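Local coordinates for CurG, CurH fusion protein (Moorea producens 3L, PDB 4MYY) that joins the C-terminal docking domain of CurG to the N-terminal docking domain of CurH, modelling the class 2 docking complex between these curacin A polyketide synthase modules, at residues T47-E50 and Q51-E55; K60-S63 and P64-A68. One frame throughout, in Å; residues are numbered along the deposited sequence.

Interaction 1 of 2, residues T47-E50 and Q51-E55; sequences TKKE and QILSE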
# COMPACT_ATOMS: atom_id res chain seq x y z
N THR B 47 -0.17 21.45 -17.48
CA THR B 47 -1.13 21.26 -16.40
C THR B 47 -0.86 19.96 -15.61
O THR B 47 -0.84 19.98 -14.37
CB THR B 47 -2.58 21.31 -16.91
OG1 THR B 47 -2.80 22.55 -17.59
CG2 THR B 47 -3.55 21.20 -15.74
N LYS B 48 -0.61 18.88 -16.34
CA LYS B 48 -0.20 17.60 -15.75
C LYS B 48 1.06 17.76 -14.90
O LYS B 48 1.11 17.27 -13.76
CB LYS B 48 0.01 16.55 -16.85
CG LYS B 48 0.23 15.11 -16.37
CD LYS B 48 -0.80 14.73 -15.32
CE LYS B 48 -1.35 13.32 -15.53
NZ LYS B 48 -0.35 12.22 -15.53
N LYS B 49 2.08 18.42 -15.45
CA LYS B 49 3.32 18.65 -14.70
C LYS B 49 3.04 19.34 -13.35
O LYS B 49 3.58 18.94 -12.30
CB LYS B 49 4.32 19.46 -15.53
CG LYS B 49 5.63 19.81 -14.82
CD LYS B 49 6.48 20.74 -15.68
CE LYS B 49 7.64 21.32 -14.90
NZ LYS B 49 8.78 20.37 -14.77
N GLU B 50 2.19 20.37 -13.36
CA GLU B 50 1.98 21.18 -12.16
C GLU B 50 1.18 20.40 -11.13
O GLU B 50 1.42 20.52 -9.93
CB GLU B 50 1.30 22.51 -12.50
CG GLU B 50 2.14 23.38 -13.42
CD GLU B 50 3.51 23.73 -12.85
OE1 GLU B 50 3.65 23.78 -11.61
OE2 GLU B 50 4.46 23.93 -13.63
N GLN B 51 0.26 19.58 -11.62
CA GLN B 51 -0.49 18.68 -10.74
C GLN B 51 0.39 17.72 -9.98
O GLN B 51 0.24 17.58 -8.77
CB GLN B 51 -1.56 17.93 -11.52
CG GLN B 51 -2.75 18.85 -11.76
CD GLN B 51 -3.82 18.22 -12.60
OE1 GLN B 51 -3.54 17.48 -13.55
NE2 GLN B 51 -5.07 18.52 -12.28
N ILE B 52 1.35 17.11 -10.68
CA ILE B 52 2.26 16.13 -10.09
C ILE B 52 3.18 16.83 -9.10
O ILE B 52 3.42 16.33 -8.00
CB ILE B 52 3.05 15.36 -11.17
CG1 ILE B 52 2.10 14.49 -12.00
CG2 ILE B 52 4.16 14.51 -10.56
CD1 ILE B 52 2.73 13.84 -13.22
N LEU B 53 3.69 18.00 -9.48
CA LEU B 53 4.48 18.80 -8.56
C LEU B 53 3.69 19.12 -7.27
O LEU B 53 4.24 19.05 -6.17
CB LEU B 53 4.97 20.08 -9.26
CG LEU B 53 6.10 19.94 -10.28
CD1 LEU B 53 6.39 21.31 -10.89
CD2 LEU B 53 7.36 19.39 -9.62
N SER B 54 2.40 19.45 -7.41
CA SER B 54 1.58 19.73 -6.22
C SER B 54 1.44 18.48 -5.34
O SER B 54 1.58 18.56 -4.11
CB SER B 54 0.20 20.22 -6.61
OG SER B 54 -0.56 20.41 -5.44
N GLU B 55 1.15 17.34 -5.97
CA GLU B 55 1.09 16.04 -5.23
C GLU B 55 2.41 15.75 -4.51
O GLU B 55 2.42 15.39 -3.32
CB GLU B 55 0.72 14.89 -6.16
CG GLU B 55 -0.63 15.04 -6.82
CD GLU B 55 -0.96 13.94 -7.81
OE1 GLU B 55 -0.16 12.99 -7.96
OE2 GLU B 55 -2.03 14.03 -8.43
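K48 meets I52 through a folded lysine chain: CG stands anti to the backbone N (chi1 -171°), and further bends at chi2, chi3 and chi4 bring NZ within 4.2 Å of I52 CD1. I52 answers with CG1 beside its own backbone N (chi1 -66°), which lays CG1 against the carbonyl of its partner, 3.4 Å from K48 O. The two chains cross at a slant, one helical turn apart. L53 repeats the pattern one residue on, with CG 3.4 Å from K49 O and CD1 3.8 Å from E50 OE1, so that a methyl group lies by the bent glutamate.

Beneath these side chains runs regular alpha-helical bonding from residue i+4 back to residue i. Q51 N donates to T47 O, I52 N to K48 O and L53 N to K49 O, and the series closes with S54 N on E50 O at 2.9 Å. The NZ of K48 also has a long, weak ion pair with a bound sulfate, and T47 OG1 bonds back to L43 O.

Within the CurH part, this is the middle of helix 42-61. Its I52 and E55 pack on I32 of helix 17-32, in the fused CurG part, while S2 of the second subunit gives its N to a hydrogen bond with E55 OE2 and packs against K48.

Interaction 2 of 2, residues K60-S63 and P64-A68; sequences KQLS and PLQRA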
# COMPACT_ATOMS: atom_id res chain seq x y z
N LYS B 60 5.53 15.35 0.50
CA LYS B 60 6.72 15.73 1.26
C LYS B 60 6.40 16.19 2.69
O LYS B 60 7.19 15.99 3.61
CB LYS B 60 7.44 16.85 0.48
CG LYS B 60 8.77 17.27 1.06
CD LYS B 60 9.53 18.13 0.06
CE LYS B 60 8.90 19.51 -0.10
NZ LYS B 60 9.58 20.29 -1.17
N GLN B 61 5.22 16.78 2.86
CA GLN B 61 4.80 17.33 4.16
C GLN B 61 4.09 16.31 5.04
O GLN B 61 3.82 16.56 6.21
CB GLN B 61 3.91 18.56 3.94
CG GLN B 61 4.54 19.64 3.09
CD GLN B 61 3.81 20.96 3.24
OE1 GLN B 61 3.21 21.46 2.29
NE2 GLN B 61 3.86 21.52 4.44
N LEU B 62 3.78 15.14 4.48
CA LEU B 62 3.14 14.06 5.22
C LEU B 62 4.12 13.32 6.12
O LEU B 62 5.32 13.27 5.85
CB LEU B 62 2.48 13.07 4.26
CG LEU B 62 1.32 13.58 3.38
CD1 LEU B 62 0.87 12.42 2.49
CD2 LEU B 62 0.16 14.10 4.21
N SER B 63 3.61 12.75 7.21
CA SER B 63 4.45 11.86 8.03
C SER B 63 4.70 10.52 7.33
O SER B 63 3.96 10.13 6.41
CB SER B 63 3.74 11.58 9.35
OG SER B 63 2.57 10.83 9.13
N PRO B 64 5.71 9.77 7.76
CA PRO B 64 5.90 8.42 7.20
C PRO B 64 4.63 7.56 7.22
O PRO B 64 4.34 6.84 6.24
CB PRO B 64 6.94 7.83 8.14
CG PRO B 64 7.80 9.02 8.48
CD PRO B 64 6.82 10.15 8.66
N LEU B 65 3.86 7.63 8.30
CA LEU B 65 2.68 6.79 8.40
C LEU B 65 1.58 7.31 7.49
O LEU B 65 0.84 6.50 6.91
CB LEU B 65 2.15 6.71 9.83
CG LEU B 65 1.23 5.52 10.12
CD1 LEU B 65 1.87 4.15 9.92
CD2 LEU B 65 0.75 5.65 11.55
N GLN B 66 1.47 8.63 7.35
CA GLN B 66 0.50 9.19 6.37
C GLN B 66 0.84 8.70 4.96
O GLN B 66 -0.05 8.31 4.18
CB GLN B 66 0.51 10.70 6.41
CG GLN B 66 -0.34 11.26 7.56
CD GLN B 66 -0.24 12.75 7.66
OE1 GLN B 66 0.86 13.31 7.64
NE2 GLN B 66 -1.37 13.41 7.83
N ARG B 67 2.11 8.74 4.61
CA ARG B 67 2.53 8.26 3.28
C ARG B 67 2.18 6.77 3.08
O ARG B 67 1.74 6.38 2.01
CB ARG B 67 4.01 8.50 3.02
CG ARG B 67 4.39 9.95 2.73
CD ARG B 67 5.84 10.04 2.26
NE ARG B 67 6.78 9.95 3.37
CZ ARG B 67 7.03 10.99 4.17
NH1 ARG B 67 6.44 12.16 3.94
NH2 ARG B 67 7.84 10.86 5.21
N ALA B 68 2.39 5.96 4.11
CA ALA B 68 2.13 4.53 4.02
C ALA B 68 0.64 4.31 3.80
O ALA B 68 0.24 3.55 2.90
CB ALA B 68 2.61 3.81 5.28
O HOH W 1 2.05 15.56 8.98
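L62 and S63 run extended (psi 153° and 162°) out of helix 42-61, and the chain then turns into helix 64-82 at P64, with S63 at the N-cap. R67 N donates to S63 O at 2.9 Å, the first turn's regular bond.

S63 and Q66 form a capping box, a worked example of how a helix start is satisfied by reciprocal bonds. Because S63 OG sits between its backbone N and carbonyl carbon (chi1 67°), it faces the opening turn and accepts from Q66 N at 3.0 Å. In return, S63 N donates to Q66 OE1 at 2.8 Å, almost straight and in the carbonyl plane on a lone pair. A water also donates to Q66 OE1 at 2.9 Å, so two firm bonds grip that oxygen, while Q66 NE2 donates to I12 O of the second subunit. The side chain of L62 crosses that of Q66 at about a right angle, its CD2 3.6 Å from Q66 OE1 and its CB 3.8 Å from Q66 CB. An alanine in place of Q66 would probably leave S63 N and I12 O of the second subunit without these mates and uncover one flank of L62.

R67, bent at chi3, carries its guanidinium over S63 O, which lies 3.9 Å above the plane of the group. Its NH1 bonds I59 O in the preceding helix, and its NE makes a salt bridge with D25 of the CurG part of the same chain.

The turn thus joins the two helices of the CurH part. Against helix 17-32 of the fused CurG part, P64 packs on E21, R67 on L28 and A68 on I24; from the second subunit, I24 meets L65, L20 meets Q66 and A68 meets A68.

How the interactions relate
Both interactions belong to the CurH part of the fusion, follow each other along the chain and share helix 42-61. Interaction 1 lies within that helix, whereas interaction 2 begins at its C-terminal end and passes into helix 64-82. Their centres are 18 Å apart and their nearest atoms about 5 Å apart, so they do not touch. Together they contrast a regular helical repeat with the side-chain capping that starts a new helix. Each also reaches helix 17-32 and the second subunit, but at different places: S2 and L4 of that subunit for 47-55, and I12, K13, L20, I24 and A68 for 60-68.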